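Local coordinates for protein alpha-galactosidase (Lactobacillus brevis, PDB 3MI6) that probably hydrolyses terminal, non-reducing alpha-D-galactose residues from alpha-galactosides such as oligosaccharides, galactomannans and galactolipids, as a family 36 glycoside hydrolase, at residues Thr127-Gln132 against Gln317-Asn322; Asn119-Phe124 against Met539-Gln544; Pro155-Ile160 against Ala313-Gln318. All coordinates share one frame; numbering follows the deposited sequence.

Contact 1: residues Thr127-Gln132 against Gln317-Asn322; sequences TDDDAQ and QQHLVN
Q318 and T127 join a loop of the N-terminal beta domain to helix 305-319, which follows the long strand 290-301 and leads toward the first strand of the (beta/alpha)8 barrel; beside them D129 and H319 form a histidine-carboxylate hydrogen bond. The Q318 chain runs out fully extended, with CG anti to the backbone N (chi1 -177°), and this carries its amide to the loop. There OE1 accepts a hydrogen bond of 2.9 Å from T127 OG1, the hydroxyl lying in the carbonyl plane on a lone pair. A leucine in place of Q318 would probably leave the T127 hydroxyl without this acceptor and free to turn.

The second bond is nearly straight. H319 NE2 donates to D129 OD2 over 2.7 Å at 165°, reaching the anti lone pair of the oxygen, and carboxylate and imidazole are almost coplanar. OD2 is gripped twice, since Q157 also donates to it, while H319 ND1 bonds to the carbonyl of F124. Both ring nitrogens thus face oxygen acceptors, which is consistent with a doubly protonated imidazole stabilised by D129. The loop is itself held by D125, whose carboxylate takes the backbone N-H groups of T127, D129 and A131. Above the imidazole, Q318 CG sits 3.5 Å from the ring plane, displaced toward the rim.

Contact 2: residues Asn119-Phe124 against Met539-Gln544; sequences NLPSTF and MYYAPQ
P121 and Y540, 5.8 Å apart, are the nearest pair of CA atoms between the extended loop that joins strands 103-112 and 132-140 and the segment that runs on from the end of helix 536-539. The side chain of Y540 makes most of this meeting. With CG anti to the backbone N (chi1 177°), its ring is presented to the loop, and P121 stands over one face in a CH-pi contact: P121 CA is 3.8 Å from the Y540 ring centroid and 12° off the normal. P121 CB continues the packing at the root of the same side chain, 3.6 Å from Y540 CB.

The segment 539-544 leads into strand 544-546 of the parallel (beta/alpha)8 barrel that is the hallmark of the catalytic domain in this family, so the contact presses a loop of the N-terminal beta domain against the barrel. Y541, whose ring has Y540 CD1 over its centre, adds a second aromatic wall to the proline: P121 CB lies 3.9 Å from Y541 CE2, the two side chains crossing at about a right angle. Farther along the loop, the S122 carbonyl oxygen comes to the edge of the Y540 ring, near its plane, beside CD2 and CE2. S122 OG is hydrogen-bonded to the backbone N of L117 and weakly to L120 O. F124 crosses Y540 obliquely, F124 CE2 lying 4.1 Å from Y540 CE2, and its ring also makes a cation-pi interaction with R116.

Contact 3: residues Pro155-Ile160 against Ala313-Gln318; sequences PHQDVI and ASFYQQ
V159 and F315 supply the apolar and CH-pi part of the contact. V159 CG1 stands over the centre of the phenyl face, 3.7 Å from the F315 ring centroid and 14° off the normal. The other branch, CG2, presses on the root of the same side chain, 3.5 Å from F315 CG. This division of labour follows from V159 chi1 of 167°, which places CG1 anti to the backbone N. The F315 ring also meets F154 edge-to-face, and the side chain touches I297.

These residues mark a helix laid on a beta-sheet. V159 starts strand 159-167, which pairs antiparallel with strand 290-301 in the large sheet of the N-terminal domain, and helix 305-319 follows the latter strand in sequence, folding back so that F315 lies on the sheet.

Van der Waals packing of an otherwise polar residue forms the second group. Q157 is bent at chi2, and its aliphatic part lies against the helix: Q157 CB is 3.7 Å from F315 CB, and Q157 CG the same distance from F315 N. The amide oxygen OE1 comes to the edge of the phenyl ring.

The polar ends approach without bonding. Q157 NE2 and Q318 NE2 are two donors 3.5 Å apart, on amides with planes 75° from each other, and each amide has its partner in the neighbouring loop: Q157 NE2 on D129, Q318 OE1 on T127.

Overall arrangement
Contacts 1 and 3 join loops of the N-terminal beta domain to helix 305-319, on the way to the barrel, whereas contact 2 meets the barrel itself through the segment leading into strand 544-546. The centres of contacts 1 and 3 are 7 Å apart; their segments overlap at Q317 and Q318, of which Q318 takes part in both, and D130 OD2 lies 2.8 Å from H156 NE2. Contact 2 is about 12 Å from contact 1 by centres, tied by probable hydrogen bonds H319 ND1 to F124 O, 2.7 Å, and N322 ND2 to Y541 O, 3.1 Å. T123 CG2 packs on F315 CZ between contacts 2 and 3. Contact 2 alone approaches the predicted substrate site: the Y541 side chain is about 7 Å from that of W478, beside the predicted nucleophile D479.

Contact 1: residues Thr127-Gln132 against Gln317-Asn322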
loop_
_atom_site.group_PDB
_atom_site.type_symbol
_atom_site.label_atom_id
_atom_site.label_comp_id
_atom_site.label_asym_id
_atom_site.label_seq_id
_atom_site.Cartn_x
_atom_site.Cartn_y
_atom_site.Cartn_z
ATOM N N THR D 127 22.485 -33.493 -24.374
ATOM C CA THR D 127 23.738 -32.824 -24.047
ATOM C C THR D 127 24.330 -33.426 -22.783
ATOM O O THR D 127 25.129 -32.803 -22.090
ATOM C CB THR D 127 23.530 -31.305 -23.872
ATOM O OG1 THR D 127 22.268 -31.071 -23.232
ATOM C CG2 THR D 127 23.540 -30.598 -25.227
ATOM N N ASP D 128 23.931 -34.660 -22.498
ATOM C CA ASP D 128 24.487 -35.377 -21.366
ATOM C C ASP D 128 24.567 -34.421 -20.184
ATOM O O ASP D 128 25.648 -33.965 -19.826
ATOM C CB ASP D 128 25.877 -35.892 -21.727
ATOM C CG ASP D 128 26.321 -37.012 -20.831
ATOM O OD1 ASP D 128 25.474 -37.487 -20.036
ATOM O OD2 ASP D 128 27.504 -37.411 -20.923
ATOM N N ASP D 129 23.413 -34.115 -19.595
ATOM C CA ASP D 129 23.296 -33.016 -18.646
ATOM C C ASP D 129 22.583 -33.513 -17.420
ATOM O O ASP D 129 21.987 -32.742 -16.688
ATOM C CB ASP D 129 22.498 -31.872 -19.270
ATOM C CG ASP D 129 22.586 -30.578 -18.469
ATOM O OD1 ASP D 129 23.569 -30.389 -17.716
ATOM O OD2 ASP D 129 21.668 -29.738 -18.608
ATOM N N ASP D 130 22.613 -34.824 -17.230
ATOM C CA ASP D 130 22.160 -35.450 -15.991
ATOM C C ASP D 130 20.652 -35.408 -15.748
ATOM O O ASP D 130 20.196 -35.557 -14.608
ATOM C CB ASP D 130 22.947 -34.889 -14.800
ATOM C CG ASP D 130 24.462 -35.006 -15.003
ATOM O OD1 ASP D 130 24.916 -36.013 -15.610
ATOM O OD2 ASP D 130 25.197 -34.088 -14.572
ATOM N N ALA D 131 19.881 -35.251 -16.825
ATOM C CA ALA D 131 18.421 -35.252 -16.716
ATOM C C ALA D 131 17.879 -36.653 -16.494
ATOM O O ALA D 131 18.534 -37.640 -16.798
ATOM C CB ALA D 131 17.767 -34.610 -17.930
ATOM N N GLN D 132 16.672 -36.725 -15.955
ATOM C CA GLN D 132 16.022 -37.989 -15.659
ATOM C C GLN D 132 14.523 -37.835 -15.909
ATOM O O GLN D 132 13.965 -36.767 -15.686
ATOM C CB GLN D 132 16.258 -38.383 -14.196
ATOM C CG GLN D 132 17.716 -38.508 -13.762
ATOM C CD GLN D 132 17.861 -39.161 -12.387
ATOM O OE1 GLN D 132 18.143 -40.351 -12.286
ATOM N NE2 GLN D 132 17.659 -38.383 -11.326
ATOM N N GLN D 317 17.774 -22.772 -23.693
ATOM C CA GLN D 317 18.805 -22.699 -24.714
ATOM C C GLN D 317 19.466 -24.052 -24.930
ATOM O O GLN D 317 19.953 -24.343 -26.017
ATOM C CB GLN D 317 19.868 -21.662 -24.332
ATOM C CG GLN D 317 20.984 -21.505 -25.366
ATOM C CD GLN D 317 22.134 -20.622 -24.879
ATOM O OE1 GLN D 317 22.951 -21.035 -24.041
ATOM N NE2 GLN D 317 22.209 -19.404 -25.412
ATOM N N GLN D 318 19.499 -24.875 -23.892
ATOM C CA GLN D 318 20.153 -26.163 -23.993
ATOM C C GLN D 318 19.164 -27.289 -24.300
ATOM O O GLN D 318 19.531 -28.287 -24.920
ATOM C CB GLN D 318 20.927 -26.473 -22.707
ATOM C CG GLN D 318 21.702 -27.782 -22.757
ATOM C CD GLN D 318 22.593 -28.002 -21.546
ATOM O OE1 GLN D 318 23.192 -29.073 -21.384
ATOM N NE2 GLN D 318 22.681 -26.985 -20.682
ATOM N N HIS D 319 17.908 -27.115 -23.894
ATOM C CA HIS D 319 16.961 -28.225 -23.866
ATOM C C HIS D 319 15.579 -27.959 -24.484
ATOM O O HIS D 319 14.627 -28.692 -24.206
ATOM C CB HIS D 319 16.759 -28.677 -22.427
ATOM C CG HIS D 319 18.001 -29.173 -21.764
ATOM N ND1 HIS D 319 18.660 -30.307 -22.176
ATOM C CD2 HIS D 319 18.681 -28.707 -20.690
ATOM C CE1 HIS D 319 19.703 -30.513 -21.393
ATOM N NE2 HIS D 319 19.741 -29.553 -20.486
ATOM N N LEU D 320 15.457 -26.921 -25.310
ATOM C CA LEU D 320 14.174 -26.623 -25.934
ATOM C C LEU D 320 14.337 -26.007 -27.313
ATOM O O LEU D 320 13.695 -26.424 -28.265
ATOM C CB LEU D 320 13.315 -25.715 -25.041
ATOM C CG LEU D 320 11.979 -25.257 -25.651
ATOM C CD1 LEU D 320 11.014 -26.419 -25.756
ATOM C CD2 LEU D 320 11.325 -24.125 -24.866
ATOM N N VAL D 321 15.201 -25.016 -27.430
ATOM C CA VAL D 321 15.302 -24.296 -28.688
ATOM C C VAL D 321 15.852 -25.268 -29.750
ATOM O O VAL D 321 16.631 -26.178 -29.455
ATOM C CB VAL D 321 15.935 -22.883 -28.475
ATOM C CG1 VAL D 321 16.181 -22.172 -29.795
ATOM C CG2 VAL D 321 15.038 -22.045 -27.606
ATOM N N ASN D 322 15.395 -25.081 -30.981
ATOM C CA ASN D 322 16.005 -25.615 -32.185
ATOM C C ASN D 322 17.508 -25.500 -31.943
ATOM O O ASN D 322 18.039 -24.394 -31.859
ATOM C CB ASN D 322 15.455 -24.833 -33.388
ATOM C CG ASN D 322 15.989 -25.331 -34.734
ATOM O OD1 ASN D 322 17.115 -25.785 -34.837
ATOM N ND2 ASN D 322 15.176 -25.202 -35.778
#

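Contact 2: residues Asn119-Phe124 against Met539-Gln544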
loop_
_atom_site.group_PDB
_atom_site.type_symbol
_atom_site.label_atom_id
_atom_site.label_comp_id
_atom_site.label_asym_id
_atom_site.label_seq_id
_atom_site.Cartn_x
_atom_site.Cartn_y
_atom_site.Cartn_z
ATOM N N ASN D 119 4.646 -35.717 -31.341
ATOM C CA ASN D 119 4.091 -34.710 -32.243
ATOM C C ASN D 119 4.042 -33.275 -31.725
ATOM O O ASN D 119 3.552 -32.394 -32.428
ATOM C CB ASN D 119 2.700 -35.119 -32.699
ATOM C CG ASN D 119 2.691 -36.461 -33.360
ATOM O OD1 ASN D 119 1.997 -37.383 -32.914
ATOM N ND2 ASN D 119 3.483 -36.596 -34.430
ATOM N N LEU D 120 4.541 -33.052 -30.510
ATOM C CA LEU D 120 4.514 -31.738 -29.891
ATOM C C LEU D 120 5.922 -31.213 -29.660
ATOM O O LEU D 120 6.835 -31.986 -29.384
ATOM C CB LEU D 120 3.808 -31.818 -28.537
ATOM C CG LEU D 120 2.290 -31.870 -28.493
ATOM C CD1 LEU D 120 1.814 -32.297 -27.112
ATOM C CD2 LEU D 120 1.730 -30.517 -28.880
ATOM N N PRO D 121 6.098 -29.891 -29.751
ATOM C CA PRO D 121 7.349 -29.260 -29.313
ATOM C C PRO D 121 7.569 -29.639 -27.862
ATOM O O PRO D 121 6.594 -29.730 -27.118
ATOM C CB PRO D 121 7.049 -27.766 -29.407
ATOM C CG PRO D 121 5.534 -27.668 -29.441
ATOM C CD PRO D 121 5.052 -28.915 -30.088
ATOM N N SER D 122 8.807 -29.874 -27.457
ATOM C CA SER D 122 9.042 -30.439 -26.137
ATOM C C SER D 122 10.503 -30.417 -25.741
ATOM O O SER D 122 11.363 -29.952 -26.488
ATOM C CB SER D 122 8.524 -31.878 -26.084
ATOM O OG SER D 122 9.117 -32.664 -27.108
ATOM N N THR D 123 10.780 -30.945 -24.558
ATOM C CA THR D 123 12.111 -30.826 -23.986
ATOM C C THR D 123 12.930 -32.086 -24.130
ATOM O O THR D 123 12.407 -33.184 -24.118
ATOM C CB THR D 123 12.035 -30.446 -22.518
ATOM O OG1 THR D 123 11.021 -31.237 -21.886
ATOM C CG2 THR D 123 11.683 -28.980 -22.404
ATOM N N PHE D 124 14.234 -31.915 -24.241
ATOM C CA PHE D 124 15.104 -33.034 -24.506
ATOM C C PHE D 124 16.431 -32.823 -23.788
ATOM O O PHE D 124 16.814 -31.690 -23.516
ATOM C CB PHE D 124 15.348 -33.089 -25.997
ATOM C CG PHE D 124 15.706 -31.769 -26.568
ATOM C CD1 PHE D 124 17.027 -31.363 -26.619
ATOM C CD2 PHE D 124 14.723 -30.910 -27.024
ATOM C CE1 PHE D 124 17.372 -30.134 -27.146
ATOM C CE2 PHE D 124 15.058 -29.667 -27.547
ATOM C CZ PHE D 124 16.386 -29.278 -27.605
HETATM N N MSE D 539 9.326 -21.453 -30.040
HETATM C CA MSE D 539 10.773 -21.367 -29.921
HETATM C C MSE D 539 11.458 -22.713 -30.183
HETATM O O MSE D 539 12.636 -22.760 -30.556
HETATM C CB MSE D 539 11.189 -20.857 -28.532
HETATM C CG MSE D 539 10.604 -19.502 -28.120
HETATM SE SE MSE D 539 10.907 -18.023 -29.382
HETATM C CE MSE D 539 9.528 -16.838 -28.695
ATOM N N TYR D 540 10.732 -23.805 -29.964
ATOM C CA TYR D 540 11.256 -25.121 -30.262
ATOM C C TYR D 540 11.651 -25.201 -31.732
ATOM O O TYR D 540 12.696 -25.741 -32.072
ATOM C CB TYR D 540 10.208 -26.167 -29.937
ATOM C CG TYR D 540 10.597 -27.582 -30.278
ATOM C CD1 TYR D 540 10.312 -28.109 -31.529
ATOM C CD2 TYR D 540 11.217 -28.405 -29.342
ATOM C CE1 TYR D 540 10.646 -29.394 -31.843
ATOM C CE2 TYR D 540 11.552 -29.700 -29.648
ATOM C CZ TYR D 540 11.265 -30.194 -30.905
ATOM O OH TYR D 540 11.588 -31.493 -31.250
ATOM N N TYR D 541 10.818 -24.627 -32.593
ATOM C CA TYR D 541 10.994 -24.692 -34.037
ATOM C C TYR D 541 11.671 -23.439 -34.552
ATOM O O TYR D 541 12.599 -23.518 -35.352
ATOM C CB TYR D 541 9.632 -24.815 -34.722
ATOM C CG TYR D 541 8.913 -26.099 -34.423
ATOM C CD1 TYR D 541 9.270 -27.271 -35.075
ATOM C CD2 TYR D 541 7.871 -26.151 -33.499
ATOM C CE1 TYR D 541 8.628 -28.462 -34.817
ATOM C CE2 TYR D 541 7.213 -27.350 -33.236
ATOM C CZ TYR D 541 7.606 -28.499 -33.907
ATOM O OH TYR D 541 6.994 -29.701 -33.689
ATOM N N ALA D 542 11.168 -22.284 -34.107
ATOM C CA ALA D 542 11.659 -20.966 -34.513
ATOM C C ALA D 542 12.341 -20.294 -33.323
ATOM O O ALA D 542 11.669 -19.885 -32.374
ATOM C CB ALA D 542 10.504 -20.113 -34.999
ATOM N N PRO D 543 13.677 -20.162 -33.369
ATOM C CA PRO D 543 14.453 -19.751 -32.191
ATOM C C PRO D 543 14.215 -18.297 -31.810
ATOM O O PRO D 543 14.637 -17.870 -30.741
ATOM C CB PRO D 543 15.888 -19.927 -32.655
ATOM C CG PRO D 543 15.813 -19.629 -34.128
ATOM C CD PRO D 543 14.518 -20.269 -34.574
ATOM N N GLN D 544 13.541 -17.539 -32.662
ATOM C CA GLN D 544 13.295 -16.132 -32.352
ATOM C C GLN D 544 11.922 -15.681 -32.827
ATOM O O GLN D 544 11.406 -16.196 -33.813
ATOM C CB GLN D 544 14.385 -15.244 -32.950
ATOM C CG GLN D 544 14.333 -15.092 -34.447
ATOM C CD GLN D 544 15.624 -14.516 -34.960
ATOM O OE1 GLN D 544 16.692 -14.800 -34.420
ATOM N NE2 GLN D 544 15.542 -13.692 -35.994
#

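Contact 3: residues Pro155-Ile160 against Ala313-Gln318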
loop_
_atom_site.group_PDB
_atom_site.type_symbol
_atom_site.label_atom_id
_atom_site.label_comp_id
_atom_site.label_asym_id
_atom_site.label_seq_id
_atom_site.Cartn_x
_atom_site.Cartn_y
_atom_site.Cartn_z
ATOM N N PRO D 155 18.474 -31.042 -13.250
ATOM C CA PRO D 155 19.063 -30.552 -12.005
ATOM C C PRO D 155 19.864 -29.265 -12.146
ATOM O O PRO D 155 19.836 -28.446 -11.226
ATOM C CB PRO D 155 19.999 -31.686 -11.602
ATOM C CG PRO D 155 20.233 -32.455 -12.875
ATOM C CD PRO D 155 18.944 -32.394 -13.582
ATOM N N HIS D 156 20.562 -29.073 -13.259
ATOM C CA HIS D 156 21.510 -27.947 -13.327
ATOM C C HIS D 156 20.903 -26.562 -13.655
ATOM O O HIS D 156 21.580 -25.536 -13.559
ATOM C CB HIS D 156 22.717 -28.284 -14.227
ATOM C CG HIS D 156 23.390 -29.569 -13.855
ATOM N ND1 HIS D 156 23.835 -29.833 -12.577
ATOM C CD2 HIS D 156 23.669 -30.676 -14.586
ATOM C CE1 HIS D 156 24.360 -31.045 -12.535
ATOM N NE2 HIS D 156 24.272 -31.575 -13.742
ATOM N N GLN D 157 19.630 -26.534 -14.034
ATOM C CA GLN D 157 18.953 -25.272 -14.256
ATOM C C GLN D 157 17.781 -25.188 -13.287
ATOM O O GLN D 157 16.931 -24.316 -13.390
ATOM C CB GLN D 157 18.482 -25.152 -15.705
ATOM C CG GLN D 157 19.577 -25.250 -16.738
ATOM C CD GLN D 157 19.959 -26.677 -17.082
ATOM O OE1 GLN D 157 19.153 -27.595 -16.933
ATOM N NE2 GLN D 157 21.196 -26.872 -17.552
ATOM N N ASP D 158 17.727 -26.120 -12.351
ATOM C CA ASP D 158 16.674 -26.097 -11.341
ATOM C C ASP D 158 15.255 -26.209 -11.918
ATOM O O ASP D 158 14.282 -25.850 -11.269
ATOM C CB ASP D 158 16.840 -24.868 -10.435
ATOM C CG ASP D 158 17.943 -25.067 -9.367
ATOM O OD1 ASP D 158 18.139 -26.228 -8.924
ATOM O OD2 ASP D 158 18.601 -24.074 -8.959
ATOM N N VAL D 159 15.164 -26.760 -13.126
ATOM C CA VAL D 159 13.899 -26.980 -13.823
ATOM C C VAL D 159 13.350 -28.396 -13.655
ATOM O O VAL D 159 14.070 -29.371 -13.826
ATOM C CB VAL D 159 14.085 -26.798 -15.336
ATOM C CG1 VAL D 159 12.869 -27.326 -16.093
ATOM C CG2 VAL D 159 14.360 -25.341 -15.677
ATOM N N ILE D 160 12.067 -28.505 -13.341
ATOM C CA ILE D 160 11.341 -29.764 -13.411
ATOM C C ILE D 160 10.292 -29.589 -14.482
ATOM O O ILE D 160 9.567 -28.606 -14.451
ATOM C CB ILE D 160 10.630 -30.041 -12.090
ATOM C CG1 ILE D 160 11.652 -30.453 -11.020
ATOM C CG2 ILE D 160 9.570 -31.111 -12.267
ATOM C CD1 ILE D 160 11.169 -30.330 -9.600
ATOM N N ALA D 313 16.269 -19.632 -18.674
ATOM C CA ALA D 313 16.776 -19.288 -19.998
ATOM C C ALA D 313 17.919 -20.185 -20.420
ATOM O O ALA D 313 18.060 -20.497 -21.595
ATOM C CB ALA D 313 17.195 -17.835 -20.068
ATOM N N SER D 314 18.741 -20.597 -19.468
ATOM C CA SER D 314 19.759 -21.593 -19.758
ATOM C C SER D 314 19.133 -22.943 -20.049
ATOM O O SER D 314 19.644 -23.724 -20.850
ATOM C CB SER D 314 20.744 -21.726 -18.603
ATOM O OG SER D 314 21.970 -21.135 -18.987
ATOM N N PHE D 315 18.023 -23.218 -19.377
ATOM C CA PHE D 315 17.313 -24.443 -19.637
ATOM C C PHE D 315 16.754 -24.437 -21.059
ATOM O O PHE D 315 16.865 -25.442 -21.768
ATOM C CB PHE D 315 16.204 -24.670 -18.617
ATOM C CG PHE D 315 15.233 -25.745 -19.016
ATOM C CD1 PHE D 315 15.511 -27.075 -18.756
ATOM C CD2 PHE D 315 14.050 -25.420 -19.666
ATOM C CE1 PHE D 315 14.628 -28.073 -19.125
ATOM C CE2 PHE D 315 13.157 -26.406 -20.038
ATOM C CZ PHE D 315 13.449 -27.748 -19.766
ATOM N N TYR D 316 16.175 -23.311 -21.484
ATOM C CA TYR D 316 15.559 -23.244 -22.815
ATOM C C TYR D 316 16.606 -23.363 -23.919
ATOM O O TYR D 316 16.358 -23.979 -24.948
ATOM C CB TYR D 316 14.727 -21.970 -23.025
ATOM C CG TYR D 316 13.580 -21.755 -22.059
ATOM C CD1 TYR D 316 12.732 -22.799 -21.702
ATOM C CD2 TYR D 316 13.315 -20.483 -21.537
ATOM C CE1 TYR D 316 11.672 -22.592 -20.819
ATOM C CE2 TYR D 316 12.269 -20.268 -20.660
ATOM C CZ TYR D 316 11.448 -21.323 -20.299
ATOM O OH TYR D 316 10.404 -21.109 -19.415
ATOM N N GLN D 317 17.774 -22.772 -23.693
ATOM C CA GLN D 317 18.805 -22.699 -24.714
ATOM C C GLN D 317 19.466 -24.052 -24.930
ATOM O O GLN D 317 19.953 -24.343 -26.017
ATOM C CB GLN D 317 19.868 -21.662 -24.332
ATOM C CG GLN D 317 20.984 -21.505 -25.366
ATOM C CD GLN D 317 22.134 -20.622 -24.879
ATOM O OE1 GLN D 317 22.951 -21.035 -24.041
ATOM N NE2 GLN D 317 22.209 -19.404 -25.412
ATOM N N GLN D 318 19.499 -24.875 -23.892
ATOM C CA GLN D 318 20.153 -26.163 -23.993
ATOM C C GLN D 318 19.164 -27.289 -24.300
ATOM O O GLN D 318 19.531 -28.287 -24.920
ATOM C CB GLN D 318 20.927 -26.473 -22.707
ATOM C CG GLN D 318 21.702 -27.782 -22.757
ATOM C CD GLN D 318 22.593 -28.002 -21.546
ATOM O OE1 GLN D 318 23.192 -29.073 -21.384
ATOM N NE2 GLN D 318 22.681 -26.985 -20.682
#